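Side-chain contacts in putative phosphohistidine phosphatase, SixA (Nakamurella multipartita, PDB 4HBZ), which probably removes phosphate from phosphohistidine in proteins, acting as a histidine phosphatase superfamily enzyme: residues Arg39-Pro43 / Asp44-Ala48; Gly96-Asp99 / Glu100-Glu104; Glu130-Arg133 / Gln134-Asn138. One frame throughout, in Å; residues are numbered along the deposited sequence.

Interaction 1: Arg39-Pro43 / Asp44-Ala48; sequences RPLTP and DGVRA
Arg47 folds back over Pro43, four residues earlier on the first turn of helix 43-59, and lays its guanidinium across that residue's carbonyl. Its CB passes Pro43 O at 3.9 Å. CG follows, 3.8 Å from Pro43 O. The chain then bends at chi3 (-79°), which turns NE and the flat group back toward the helix start. CZ comes to rest 3.6 Å from Pro43 O, so the oxygen sits over the middle of one guanidinium face rather than at its rim. NE and NH2 lie slightly farther from that oxygen. At the tip, NH1 passes the Pro43 ring at CB and bonds Asp44 OD1 at 2.8 Å, nearly straight (170°) and almost in the guanidinium plane. It meets this oxygen on the anti side and somewhat out of the carboxylate plane. This salt bridge probably limits the rotation of the arginine head. Pro43 O also accepts the backbone Arg47 N at 3.1 Å, so one carbonyl takes an N-H while lying near a positive face, which probably polarises it.

Thr42 caps this first turn. Its OG1, placed between its own backbone N and carbonyl carbon (chi1 64°), accepts Gly45 N at 3.0 Å. Ala29 O is a weak further partner of the same hydroxyl. Thr42 O receives Val46 N at 2.9 Å. Leu41, one residue ahead of the cap, crosses Val46 obliquely, its CB 3.9 Å from Val46 CG2, while elsewhere it rests on Arg73 and Thr77 of helix 72-81. A threonine N-cap, proline in the first helical position and an apolar pair bracketing them make up an N-terminal helix cap with a hydrophobic staple, here leading from the loop after strand 20-26 into helix 43-59 of the histidine phosphatase fold.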
loop_
_atom_site.group_PDB
_atom_site.type_symbol
_atom_site.label_atom_id
_atom_site.label_comp_id
_atom_site.label_asym_id
_atom_site.label_seq_id
_atom_site.Cartn_x
_atom_site.Cartn_y
_atom_site.Cartn_z
ATOM N N ARG A 39 3.917 0.358 19.696
ATOM C CA ARG A 39 2.467 0.452 19.904
ATOM C C ARG A 39 1.723 -0.680 19.162
ATOM O O ARG A 39 1.904 -0.882 17.966
ATOM C CB ARG A 39 1.942 1.793 19.365
ATOM C CG ARG A 39 2.375 2.964 20.244
ATOM C CD ARG A 39 2.195 4.317 19.559
ATOM N NE ARG A 39 0.795 4.473 19.214
ATOM C CZ ARG A 39 0.319 4.996 18.112
ATOM N NH1 ARG A 39 1.121 5.487 17.169
ATOM N NH2 ARG A 39 -1.007 4.981 17.920
ATOM N N PRO A 40 0.869 -1.428 19.885
ATOM C CA PRO A 40 0.186 -2.550 19.285
ATOM C C PRO A 40 -1.122 -2.134 18.635
ATOM O O PRO A 40 -1.666 -1.061 18.923
ATOM C CB PRO A 40 -0.091 -3.426 20.496
ATOM C CG PRO A 40 -0.432 -2.452 21.551
ATOM C CD PRO A 40 0.588 -1.308 21.326
ATOM N N LEU A 41 -1.671 -3.007 17.794
ATOM C CA LEU A 41 -3.033 -2.772 17.341
ATOM C C LEU A 41 -4.008 -2.836 18.518
ATOM O O LEU A 41 -3.827 -3.616 19.496
ATOM C CB LEU A 41 -3.472 -3.817 16.343
ATOM C CG LEU A 41 -2.703 -3.800 14.993
ATOM C CD1 LEU A 41 -3.253 -4.920 14.087
ATOM C CD2 LEU A 41 -2.695 -2.447 14.357
ATOM N N THR A 42 -5.068 -2.064 18.400
ATOM C CA THR A 42 -6.189 -2.214 19.341
ATOM C C THR A 42 -7.028 -3.415 18.908
ATOM O O THR A 42 -6.859 -3.943 17.796
ATOM C CB THR A 42 -7.086 -0.971 19.316
ATOM O OG1 THR A 42 -7.669 -0.866 18.027
ATOM C CG2 THR A 42 -6.314 0.287 19.649
ATOM N N PRO A 43 -7.976 -3.868 19.768
ATOM C CA PRO A 43 -8.845 -4.928 19.284
ATOM C C PRO A 43 -9.634 -4.561 18.037
ATOM O O PRO A 43 -9.829 -5.425 17.161
ATOM C CB PRO A 43 -9.733 -5.224 20.488
ATOM C CG PRO A 43 -8.858 -4.826 21.689
ATOM C CD PRO A 43 -8.051 -3.661 21.222
ATOM N N ASP A 44 -10.074 -3.331 17.928
ATOM C CA ASP A 44 -10.760 -2.913 16.689
ATOM C C ASP A 44 -9.782 -2.903 15.514
ATOM O O ASP A 44 -10.158 -3.287 14.396
ATOM C CB ASP A 44 -11.382 -1.531 16.837
ATOM C CG ASP A 44 -12.648 -1.514 17.718
ATOM O OD1 ASP A 44 -13.326 -2.531 17.895
ATOM O OD2 ASP A 44 -12.949 -0.420 18.208
ATOM N N GLY A 45 -8.516 -2.536 15.739
ATOM C CA GLY A 45 -7.543 -2.547 14.641
ATOM C C GLY A 45 -7.263 -3.969 14.163
ATOM O O GLY A 45 -7.167 -4.244 12.972
ATOM N N VAL A 46 -7.219 -4.929 15.099
ATOM C CA VAL A 46 -7.077 -6.319 14.705
ATOM C C VAL A 46 -8.283 -6.723 13.843
ATOM O O VAL A 46 -8.109 -7.362 12.808
ATOM C CB VAL A 46 -6.965 -7.251 15.909
ATOM C CG1 VAL A 46 -7.011 -8.708 15.454
ATOM C CG2 VAL A 46 -5.657 -7.017 16.674
ATOM N N ARG A 47 -9.516 -6.399 14.260
ATOM C CA ARG A 47 -10.684 -6.716 13.411
ATOM C C ARG A 47 -10.590 -6.054 12.010
ATOM O O ARG A 47 -10.885 -6.685 11.009
ATOM C CB ARG A 47 -12.005 -6.332 14.076
ATOM C CG ARG A 47 -12.422 -7.332 15.092
ATOM C CD ARG A 47 -13.774 -6.941 15.721
ATOM N NE ARG A 47 -13.634 -5.913 16.729
ATOM C CZ ARG A 47 -13.282 -6.138 18.002
ATOM N NH1 ARG A 47 -13.165 -5.121 18.832
ATOM N NH2 ARG A 47 -13.040 -7.372 18.444
ATOM N N ALA A 48 -10.143 -4.814 11.948
ATOM C CA ALA A 48 -10.077 -4.134 10.664
ATOM C C ALA A 48 -9.019 -4.799 9.772
ATOM O O ALA A 48 -9.217 -5.012 8.575
ATOM C CB ALA A 48 -9.771 -2.682 10.872
#

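Interaction 2: Gly96-Asp99 / Glu100-Glu104; sequences GGVD and EILAE
Glu100 reaches back to Gly97, the N-cap of helix 98-106, and supplies one half of a capping box: the side chain of the third helical residue takes the N-H of the cap residue. Glycine has no side chain to return the bond. The glutamate is bent at chi2 (73°), which curls its carboxylate toward the helix start, where OE1 accepts Gly97 N at 2.8 Å. This bond is noticeably bent (134° at the hydrogen) and meets OE1 on the anti side, 29° out of the carboxylate plane. A water accepts a hydrogen bond from Asp99 N at 3.0 Å and donates weakly to Asp99 OD2 and Glu100 OE1, a loose bridge between the two acidic side chains.

Ile101 follows, its N bonded to Gly97 O at 3.0 Å. Its CD1 swings over the same oxygen, 3.3 Å from Gly97 O, so the carbonyl has an apolar methyl beside its backbone partner; the side chain also touches Leu93. Leu102 donates its N to Val98 O at 2.9 Å. The Leu102 side chain runs alongside that of Val98, pointing the same way, with Leu102 CD1 3.8 Å from Val98 CG1. Together the pair faces helix 123-138 at Thr127, and Leu102 also meets Leu171 and Ala172 of helix 171-174. Ala103 bonds through N to Asp99 O and sets its CB 3.4 Å from the same oxygen.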
loop_
_atom_site.group_PDB
_atom_site.type_symbol
_atom_site.label_atom_id
_atom_site.label_comp_id
_atom_site.label_asym_id
_atom_site.label_seq_id
_atom_site.Cartn_x
_atom_site.Cartn_y
_atom_site.Cartn_z
ATOM N N GLY A 96 9.482 7.044 6.390
ATOM C CA GLY A 96 9.901 7.428 5.078
ATOM C C GLY A 96 8.828 8.181 4.315
ATOM O O GLY A 96 7.647 8.104 4.646
ATOM N N GLY A 97 9.268 8.913 3.310
ATOM C CA GLY A 97 8.363 9.630 2.388
ATOM C C GLY A 97 8.051 8.817 1.132
ATOM O O GLY A 97 8.434 7.657 0.986
ATOM N N VAL A 98 7.356 9.459 0.237
ATOM C CA VAL A 98 6.996 8.850 -1.037
ATOM C C VAL A 98 8.200 8.271 -1.732
ATOM O O VAL A 98 8.187 7.146 -2.263
ATOM C CB VAL A 98 6.222 9.836 -1.960
ATOM C CG1 VAL A 98 5.991 9.263 -3.327
ATOM C CG2 VAL A 98 4.923 10.300 -1.316
ATOM N N ASP A 99 9.291 9.033 -1.836
ATOM C CA ASP A 99 10.436 8.538 -2.598
ATOM C C ASP A 99 11.044 7.292 -1.959
ATOM O O ASP A 99 11.470 6.384 -2.678
ATOM C CB ASP A 99 11.516 9.623 -2.779
ATOM C CG ASP A 99 10.973 10.897 -3.432
ATOM O OD1 ASP A 99 10.223 10.818 -4.403
ATOM O OD2 ASP A 99 11.252 12.026 -2.908
ATOM N N GLU A 100 11.063 7.198 -0.626
ATOM C CA GLU A 100 11.583 6.041 0.074
ATOM C C GLU A 100 10.706 4.814 -0.124
ATOM O O GLU A 100 11.207 3.700 -0.371
ATOM C CB GLU A 100 11.740 6.302 1.562
ATOM C CG GLU A 100 12.846 7.262 1.919
ATOM C CD GLU A 100 12.550 8.707 1.590
ATOM O OE1 GLU A 100 11.395 9.220 1.594
ATOM O OE2 GLU A 100 13.538 9.428 1.299
ATOM N N ILE A 101 9.406 5.005 -0.107
ATOM C CA ILE A 101 8.481 3.895 -0.307
ATOM C C ILE A 101 8.633 3.414 -1.744
ATOM O O ILE A 101 8.733 2.209 -1.992
ATOM C CB ILE A 101 7.027 4.281 0.021
ATOM C CG1 ILE A 101 6.789 4.176 1.556
ATOM C CG2 ILE A 101 6.078 3.370 -0.687
ATOM C CD1 ILE A 101 7.805 4.772 2.535
ATOM N N LEU A 102 8.714 4.321 -2.705
ATOM C CA LEU A 102 8.849 3.906 -4.080
ATOM C C LEU A 102 10.191 3.247 -4.357
ATOM O O LEU A 102 10.250 2.290 -5.136
ATOM C CB LEU A 102 8.571 5.035 -5.048
ATOM C CG LEU A 102 7.122 5.565 -5.041
ATOM C CD1 LEU A 102 7.002 6.709 -6.017
ATOM C CD2 LEU A 102 6.107 4.490 -5.398
ATOM N N ALA A 103 11.288 3.714 -3.746
ATOM C CA ALA A 103 12.561 3.044 -3.892
ATOM C C ALA A 103 12.512 1.624 -3.400
ATOM O O ALA A 103 13.162 0.742 -3.983
ATOM C CB ALA A 103 13.646 3.822 -3.174
ATOM N N GLU A 104 11.798 1.370 -2.311
ATOM C CA GLU A 104 11.699 0.006 -1.803
ATOM C C GLU A 104 10.812 -0.857 -2.718
ATOM O O GLU A 104 11.162 -2.009 -2.965
ATOM C CB GLU A 104 11.124 -0.030 -0.401
ATOM C CG GLU A 104 12.043 0.570 0.636
ATOM C CD GLU A 104 13.373 -0.143 0.764
ATOM O OE1 GLU A 104 13.466 -1.364 0.538
ATOM O OE2 GLU A 104 14.337 0.558 1.129
HETATM O O HOH W 1 9.997 11.618 -0.443
#

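Interaction 3: Glu130-Arg133 / Gln134-Asn138; sequences ELVR and QSLLN
Leu136 presses one methyl against the flat head of Arg133, three residues back on helix 123-138. The two side chains cross at a slant, and Leu136 CD1 stands over the centre of the guanidinium face, 3.3 Å from Arg133 CZ. NH1 is as near, while Arg133 NE lies 3.6 Å from Leu136 CD1. Such spacing is tight for a methyl on a planar group. Two bends put the arginine there: chi2 at -35°, some way from a staggered value, and chi3 at -77°, which together fold the chain back toward the leucine. NH1 is held from elsewhere, by Ser145 O and Ala147 O of a loop that Leu136 also touches.

On another side of the helix Gln134 leads away from the preceding turn. Its CG lies anti to the backbone N (chi1 -177°), and only its CB approaches that turn, 3.4 Å from Glu130 O. That oxygen accepts Gln134 N at 3.0 Å; the amide end leads off to Gln173 O, which NE2 donates to. Main-chain bonds of the same kind join Ser135 N to Leu131 O and Leu136 N to Val132 O.

NH1 thus gives its N-H groups to loop carbonyls while the guanidinium turns a face to hydrocarbon, a division that lets a probably charged group lie against a buried leucine.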
loop_
_atom_site.group_PDB
_atom_site.type_symbol
_atom_site.label_atom_id
_atom_site.label_comp_id
_atom_site.label_asym_id
_atom_site.label_seq_id
_atom_site.Cartn_x
_atom_site.Cartn_y
_atom_site.Cartn_z
ATOM N N GLU A 130 0.487 10.484 -5.795
ATOM C CA GLU A 130 1.527 10.795 -6.765
ATOM C C GLU A 130 1.555 9.834 -7.929
ATOM O O GLU A 130 1.762 10.237 -9.080
ATOM C CB GLU A 130 2.882 10.883 -6.115
ATOM C CG GLU A 130 3.022 12.101 -5.238
ATOM C CD GLU A 130 4.444 12.577 -5.056
ATOM O OE1 GLU A 130 5.392 11.947 -5.537
ATOM O OE2 GLU A 130 4.558 13.676 -4.468
ATOM N N LEU A 131 1.316 8.561 -7.634
ATOM C CA LEU A 131 1.287 7.570 -8.707
ATOM C C LEU A 131 0.131 7.815 -9.671
ATOM O O LEU A 131 0.271 7.716 -10.913
ATOM C CB LEU A 131 1.172 6.142 -8.133
ATOM C CG LEU A 131 2.447 5.628 -7.424
ATOM C CD1 LEU A 131 2.156 4.298 -6.763
ATOM C CD2 LEU A 131 3.670 5.548 -8.314
ATOM N N VAL A 132 -1.030 8.155 -9.096
ATOM C CA VAL A 132 -2.219 8.470 -9.933
ATOM C C VAL A 132 -1.945 9.655 -10.830
ATOM O O VAL A 132 -2.259 9.642 -12.027
ATOM C CB VAL A 132 -3.477 8.655 -9.072
ATOM C CG1 VAL A 132 -4.605 9.345 -9.844
ATOM C CG2 VAL A 132 -3.875 7.327 -8.495
ATOM N N ARG A 133 -1.396 10.726 -10.267
ATOM C CA ARG A 133 -1.162 11.920 -11.067
ATOM C C ARG A 133 -0.141 11.686 -12.147
ATOM O O ARG A 133 -0.235 12.247 -13.224
ATOM C CB ARG A 133 -0.743 13.050 -10.123
ATOM C CG ARG A 133 -1.825 13.475 -9.110
ATOM C CD ARG A 133 -3.312 13.453 -9.557
ATOM N NE ARG A 133 -3.601 14.603 -10.389
ATOM C CZ ARG A 133 -4.826 14.997 -10.799
ATOM N NH1 ARG A 133 -5.953 14.335 -10.452
ATOM N NH2 ARG A 133 -4.916 16.074 -11.566
ATOM N N GLN A 134 0.883 10.887 -11.865
ATOM C CA GLN A 134 1.906 10.561 -12.883
ATOM C C GLN A 134 1.292 9.776 -14.026
ATOM O O GLN A 134 1.591 9.993 -15.198
ATOM C CB GLN A 134 3.080 9.818 -12.228
ATOM C CG GLN A 134 4.240 9.502 -13.168
ATOM C CD GLN A 134 5.035 10.738 -13.629
ATOM O OE1 GLN A 134 5.069 11.770 -12.975
ATOM N NE2 GLN A 134 5.731 10.581 -14.700
ATOM N N SER A 135 0.444 8.827 -13.674
ATOM C CA SER A 135 -0.222 8.039 -14.698
ATOM C C SER A 135 -1.127 8.927 -15.592
ATOM O O SER A 135 -1.141 8.779 -16.833
ATOM C CB SER A 135 -0.984 6.898 -14.059
ATOM O OG SER A 135 -1.597 6.097 -15.083
ATOM N N LEU A 136 -1.850 9.849 -14.983
ATOM C CA LEU A 136 -2.649 10.839 -15.753
ATOM C C LEU A 136 -1.787 11.578 -16.758
ATOM O O LEU A 136 -2.168 11.746 -17.943
ATOM C CB LEU A 136 -3.303 11.841 -14.801
ATOM C CG LEU A 136 -4.468 11.382 -13.956
ATOM C CD1 LEU A 136 -4.851 12.519 -13.013
ATOM C CD2 LEU A 136 -5.663 11.048 -14.854
ATOM N N LEU A 137 -0.633 12.043 -16.301
ATOM C CA LEU A 137 0.263 12.804 -17.154
ATOM C C LEU A 137 0.665 11.939 -18.329
ATOM O O LEU A 137 0.601 12.363 -19.497
ATOM C CB LEU A 137 1.483 13.249 -16.345
ATOM C CG LEU A 137 2.603 13.882 -17.199
ATOM C CD1 LEU A 137 2.099 15.125 -17.922
ATOM C CD2 LEU A 137 3.785 14.222 -16.317
ATOM N N ASN A 138 1.068 10.706 -18.038
ATOM C CA ASN A 138 1.545 9.811 -19.078
ATOM C C ASN A 138 0.474 9.481 -20.101
ATOM O O ASN A 138 0.805 9.269 -21.268
ATOM C CB ASN A 138 2.137 8.535 -18.475
ATOM C CG ASN A 138 3.424 8.798 -17.724
ATOM O OD1 ASN A 138 4.066 9.825 -17.912
ATOM N ND2 ASN A 138 3.794 7.892 -16.848
#

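Overall arrangement
The three contacts follow one another along the chain, each on a different helix: interaction 1 opens helix 43-59, interaction 2 opens helix 98-106, and interaction 3 occupies the last turns of helix 123-138. Interactions 2 and 3, with centres about 16 Å apart, touch where their helices pack: Val98 CG1 is 3.5 Å from Glu130 OE1, and Leu102 CD2 is 3.9 Å from Leu131 CD2. Interaction 1 lies apart, its centre about 33 Å from that of interaction 3, on the opposite side of the chain's centre. These helices connect strands of the six-stranded mixed sheet, so two local contacts share a helix-helix interface while the third belongs to a remote end of the molecule.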